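Local structure of fiber protein 2 (Fowl adenovirus 1, 2VTW) at residues Y33-I38 and T46-K51; V149-T154 and G190-T195. The protein probably mediates the first attachment of the virion to its host receptor, as the trimeric head domain at the end of the short fibre that protrudes from the capsid vertices. One frame throughout, in Å; residues are numbered along the deposited sequence.

Contact 1: residues Y33-I38 and T46-K51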
# COMPACT_ATOMS: atom_id res chain seq x y z
N TYR A 33 -17.16 12.82 1.51
CA TYR A 33 -15.79 12.32 1.42
C TYR A 33 -14.98 12.96 2.52
O TYR A 33 -15.33 14.03 3.04
CB TYR A 33 -15.18 12.59 0.04
CG TYR A 33 -14.91 14.06 -0.17
CD1 TYR A 33 -13.75 14.64 0.31
CD2 TYR A 33 -15.87 14.90 -0.77
CE1 TYR A 33 -13.50 16.00 0.18
CE2 TYR A 33 -15.63 16.30 -0.90
CZ TYR A 33 -14.44 16.82 -0.43
OH TYR A 33 -14.15 18.16 -0.52
N PHE A 34 -13.89 12.30 2.89
CA PHE A 34 -12.87 12.92 3.68
C PHE A 34 -11.52 12.58 3.05
O PHE A 34 -11.18 11.39 2.89
CB PHE A 34 -12.99 12.47 5.11
CG PHE A 34 -12.24 13.33 6.07
CD1 PHE A 34 -12.38 14.72 6.04
CD2 PHE A 34 -11.39 12.79 6.99
CE1 PHE A 34 -11.70 15.52 6.92
CE2 PHE A 34 -10.69 13.61 7.88
CZ PHE A 34 -10.85 14.98 7.82
N LEU A 35 -10.78 13.63 2.70
CA LEU A 35 -9.52 13.56 1.94
C LEU A 35 -8.41 14.15 2.79
O LEU A 35 -8.51 15.29 3.25
CB LEU A 35 -9.67 14.38 0.66
CG LEU A 35 -8.42 14.63 -0.20
CD1 LEU A 35 -7.86 13.26 -0.68
CD2 LEU A 35 -8.76 15.55 -1.40
N GLN A 36 -7.37 13.36 3.06
CA GLN A 36 -6.23 13.82 3.85
C GLN A 36 -5.00 13.41 3.07
O GLN A 36 -4.78 12.21 2.84
CB GLN A 36 -6.23 13.17 5.23
CG GLN A 36 -7.39 13.66 6.14
CD GLN A 36 -7.54 12.85 7.39
OE1 GLN A 36 -8.12 11.76 7.35
NE2 GLN A 36 -7.02 13.34 8.52
N GLN A 37 -4.23 14.40 2.60
CA GLN A 37 -2.99 14.17 1.82
C GLN A 37 -1.77 14.73 2.53
O GLN A 37 -1.87 15.73 3.26
CB GLN A 37 -3.10 14.81 0.46
CG GLN A 37 -4.24 14.28 -0.37
CD GLN A 37 -4.39 15.00 -1.68
OE1 GLN A 37 -4.77 16.17 -1.70
NE2 GLN A 37 -4.13 14.31 -2.79
N ILE A 38 -0.63 14.08 2.35
CA ILE A 38 0.65 14.61 2.79
C ILE A 38 1.64 14.56 1.61
O ILE A 38 1.56 13.66 0.76
CB ILE A 38 1.23 13.92 4.09
CG1 ILE A 38 1.54 12.45 3.84
CG2 ILE A 38 0.25 14.10 5.35
CD1 ILE A 38 2.58 11.81 4.80
N THR A 46 -2.15 9.98 -0.27
CA THR A 46 -3.52 10.40 -0.25
C THR A 46 -4.38 9.37 0.50
O THR A 46 -4.45 8.21 0.10
CB THR A 46 -4.04 10.52 -1.71
OG1 THR A 46 -3.35 11.59 -2.38
CG2 THR A 46 -5.57 10.75 -1.77
N SER A 47 -5.03 9.80 1.57
CA SER A 47 -6.03 8.98 2.29
C SER A 47 -7.42 9.52 2.01
O SER A 47 -7.69 10.71 2.23
CB SER A 47 -5.76 8.97 3.79
OG SER A 47 -6.82 8.33 4.49
N LEU A 48 -8.29 8.65 1.52
CA LEU A 48 -9.63 9.01 1.08
C LEU A 48 -10.75 8.10 1.66
O LEU A 48 -10.74 6.90 1.44
CB LEU A 48 -9.70 8.94 -0.46
CG LEU A 48 -11.04 9.29 -1.10
CD1 LEU A 48 -11.31 10.79 -0.87
CD2 LEU A 48 -11.08 8.93 -2.58
N TYR A 49 -11.70 8.67 2.40
CA TYR A 49 -12.95 7.98 2.71
C TYR A 49 -14.09 8.49 1.81
O TYR A 49 -14.14 9.69 1.50
CB TYR A 49 -13.38 8.21 4.14
CG TYR A 49 -12.47 7.70 5.24
CD1 TYR A 49 -12.63 6.41 5.78
CD2 TYR A 49 -11.52 8.52 5.79
CE1 TYR A 49 -11.83 5.97 6.82
CE2 TYR A 49 -10.72 8.10 6.80
CZ TYR A 49 -10.87 6.83 7.31
OH TYR A 49 -10.03 6.46 8.35
N VAL A 50 -14.98 7.60 1.38
CA VAL A 50 -16.17 7.96 0.58
C VAL A 50 -17.41 7.33 1.24
O VAL A 50 -17.38 6.15 1.64
CB VAL A 50 -16.05 7.47 -0.90
CG1 VAL A 50 -17.40 7.55 -1.65
CG2 VAL A 50 -15.01 8.29 -1.66
N LYS A 51 -18.50 8.10 1.35
CA LYS A 51 -19.81 7.54 1.78
C LYS A 51 -20.95 8.01 0.85
O LYS A 51 -21.00 9.18 0.49
CB LYS A 51 -20.09 7.86 3.25
CG LYS A 51 -21.31 7.16 3.84
CD LYS A 51 -21.53 7.60 5.27
CE LYS A 51 -22.78 6.97 5.86
NZ LYS A 51 -22.75 7.22 7.33
O HOH W 1 -8.67 10.28 5.09

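Contact 2: residues V149-T154 and G190-T195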
# COMPACT_ATOMS: atom_id res chain seq x y z
N VAL A 149 -10.56 -0.76 -5.62
CA VAL A 149 -10.33 0.58 -6.14
C VAL A 149 -9.08 0.61 -7.04
O VAL A 149 -7.97 0.28 -6.58
CB VAL A 149 -10.17 1.59 -4.99
CG1 VAL A 149 -10.18 3.02 -5.54
CG2 VAL A 149 -11.28 1.40 -3.93
N ARG A 150 -9.28 0.98 -8.30
CA ARG A 150 -8.18 1.29 -9.23
C ARG A 150 -7.77 2.76 -9.08
O ARG A 150 -8.60 3.64 -9.08
CB ARG A 150 -8.58 1.01 -10.66
CG ARG A 150 -7.44 1.16 -11.69
CD ARG A 150 -6.49 0.03 -11.62
NE ARG A 150 -7.11 -1.23 -12.02
CZ ARG A 150 -6.48 -2.40 -12.08
NH1 ARG A 150 -5.21 -2.51 -11.74
NH2 ARG A 150 -7.14 -3.48 -12.50
N MET A 151 -6.46 3.01 -8.95
CA MET A 151 -5.97 4.36 -8.74
C MET A 151 -4.96 4.74 -9.85
O MET A 151 -3.97 4.02 -10.08
CB MET A 151 -5.37 4.49 -7.35
CG MET A 151 -6.32 4.04 -6.23
SD MET A 151 -5.42 3.65 -4.73
CE MET A 151 -6.55 2.54 -3.93
N GLN A 152 -5.25 5.85 -10.54
CA GLN A 152 -4.54 6.22 -11.75
C GLN A 152 -4.38 7.74 -11.84
O GLN A 152 -5.37 8.48 -11.99
CB GLN A 152 -5.28 5.69 -12.97
CG GLN A 152 -4.59 5.95 -14.33
CD GLN A 152 -5.57 5.80 -15.47
OE1 GLN A 152 -5.96 4.68 -15.84
NE2 GLN A 152 -6.02 6.92 -16.03
N VAL A 153 -3.15 8.21 -11.73
CA VAL A 153 -2.86 9.62 -12.06
C VAL A 153 -3.09 9.79 -13.58
O VAL A 153 -2.57 9.03 -14.39
CB VAL A 153 -1.46 10.01 -11.68
CG1 VAL A 153 -1.09 11.38 -12.25
CG2 VAL A 153 -1.33 10.00 -10.17
N THR A 154 -3.88 10.79 -13.93
CA THR A 154 -4.43 10.91 -15.28
C THR A 154 -4.39 12.37 -15.74
O THR A 154 -4.69 13.27 -14.96
CB THR A 154 -5.93 10.49 -15.30
OG1 THR A 154 -6.10 9.20 -14.67
CG2 THR A 154 -6.45 10.46 -16.69
N GLY A 190 -13.25 3.01 3.18
CA GLY A 190 -11.94 3.60 3.45
C GLY A 190 -11.33 3.12 4.74
O GLY A 190 -11.91 2.28 5.44
N PRO A 191 -10.15 3.67 5.09
CA PRO A 191 -9.41 4.65 4.28
C PRO A 191 -8.77 4.01 3.05
O PRO A 191 -8.17 2.94 3.15
CB PRO A 191 -8.34 5.18 5.24
CG PRO A 191 -8.17 4.12 6.27
CD PRO A 191 -9.46 3.34 6.34
N VAL A 192 -8.98 4.62 1.89
CA VAL A 192 -8.35 4.18 0.66
C VAL A 192 -7.07 4.98 0.53
O VAL A 192 -7.14 6.21 0.41
CB VAL A 192 -9.25 4.43 -0.53
CG1 VAL A 192 -8.54 4.03 -1.84
CG2 VAL A 192 -10.59 3.68 -0.35
N VAL A 193 -5.90 4.32 0.59
CA VAL A 193 -4.64 5.04 0.64
C VAL A 193 -3.90 4.80 -0.66
O VAL A 193 -3.75 3.66 -1.11
CB VAL A 193 -3.78 4.73 1.89
CG1 VAL A 193 -2.51 5.52 1.88
CG2 VAL A 193 -4.53 5.00 3.20
N HIS A 194 -3.49 5.91 -1.29
CA HIS A 194 -2.76 5.90 -2.55
C HIS A 194 -1.46 6.61 -2.36
O HIS A 194 -1.43 7.64 -1.70
CB HIS A 194 -3.56 6.64 -3.62
CG HIS A 194 -2.90 6.66 -4.95
ND1 HIS A 194 -2.44 7.83 -5.52
CD2 HIS A 194 -2.56 5.66 -5.80
CE1 HIS A 194 -1.90 7.55 -6.69
NE2 HIS A 194 -1.96 6.24 -6.88
N THR A 195 -0.38 6.07 -2.93
CA THR A 195 0.90 6.76 -2.95
C THR A 195 1.38 6.93 -4.40
O THR A 195 1.25 6.04 -5.26
CB THR A 195 1.98 6.04 -2.08
OG1 THR A 195 1.54 5.96 -0.74
CG2 THR A 195 3.31 6.79 -2.08
O HOH W 2 -1.52 5.11 -9.31

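Contact 1: residues Y33-I38 and T46-K51
Antiparallel at 178° and 4.6 Å between their axes, strands 33-38 and 46-51 pair Phe34 with Tyr49 and Gln36 with Ser47 as hydrogen-bonded pairs. The bond from Ser47 N to Gln36 O is 2.7 Å long. That from Phe34 N to Tyr49 O measures 3.0 Å. The non-hydrogen-bonded pairs Tyr33-Val50, Leu35-Leu48 and Gln37-Thr46 lie between and beyond them, and their side chains share one face of the sheet. On that face Gln37 and Thr46 run side by side in the same direction, and Gln37 NE2 donates to Thr46 OG1 at 2.9 Å. The bond is nearly straight, 173° at the hydrogen, and the hydroxyl lies in the amide plane, so the interaction restrains the rotation of the amide. A chi1 of -66° puts the Thr46 hydroxyl beside this amide and the methyl, opposite the backbone N, against Leu35, with Leu35 CD1 and Thr46 CG2 3.6 Å apart. Leu48 CD1 rests against Leu35 CB at 4.2 Å.

The opposite face carries Phe34, Gln36, Ser47 and Tyr49. A water joins Gln36 to Ser47 here, donating to Gln36 OE1 at 2.8 Å and more weakly to Ser47 O, and it is also hydrogen-bonded to Ser47 OG. Tyr49 CD2 lies at the edge of the Phe34 ring, near its plane, and approaches Phe34 CB at 4.3 Å.

The two strands form the hairpin 28-40/43-53. Strand 4-23 continues the sheet beside Tyr33, Leu35 and Gln37, and Tyr33 OH is hydrogen-bonded to Ser9 OG and Gly89 N. Strand 185-197 pairs with the other side of the hairpin, while Phe169 and Phe171 of strand 163-173 pack on Thr46, Leu48 and Val50.

Contact 2: residues V149-T154 and G190-T195
In the hydrophobic core between the two layers of the fibre head's beta-sandwich, strands 149-154 and 190-195 face each other through side chains: their axes are 8.7 Å apart at closest approach, cross at -36°, and share no direct hydrogen bond. Met151 is central. Its side chain and that of His194 pass alongside each other, running in opposite senses, which brings Met151 CB to 3.4 Å from His194 CD2. The sulfur meets the imidazole obliquely, with Met151 SD 4.6 Å from the centroid of the His194 ring and 66° off its normal. Chi1 of -53° sets Met151 CG anti to the carbonyl carbon, and the extended chain beyond it carries the methyl CE across to Val192 CG1, at a modelled separation that is doubtfully short. The tips of Val149 and Val192 meet end on, their CG1 atoms 4.2 Å apart. At the other end of the contact, Val153 CG2 comes to the edge of the His194 ring, near its plane.

One water supplies a polar connection, donating to Met151 O at 2.8 Å and hydrogen-bonding to His194 NE2 at 2.7 Å. It lies in the plane of the imidazole, so it probably helps fix the rotation of the ring. Phe169 and Phe171 of strand 163-173 and Tyr134 of strand 129-140 add aromatic packing around the apolar side chains.

Strand 129-140 pairs antiparallel with both strand 147-157 and strand 185-197, joining the layers at one side. The arrangement is the aligned face-to-face packing of a beta-sandwich, as in adenovirus fibre heads.

Both contacts are buried near the centre of the head, their centres 10 Å apart, and strand 185-197 connects them. It pairs antiparallel with strand 43-53, as Thr46 N lies 2.8 Å from His194 O and Leu48 O lies 2.9 Å from Val192 N, both probable hydrogen bonds. Contact 1 is thus pairing within the sheet, dominated by backbone bonds, whereas contact 2 is packing across the interior through methionine, valine and histidine. Water has a part in each, joining side-chain and backbone groups. Both also reach the trimer interface: Tyr49 packs on Pro109 and Val193 on Thr195, the partners in each case belonging to the second subunit.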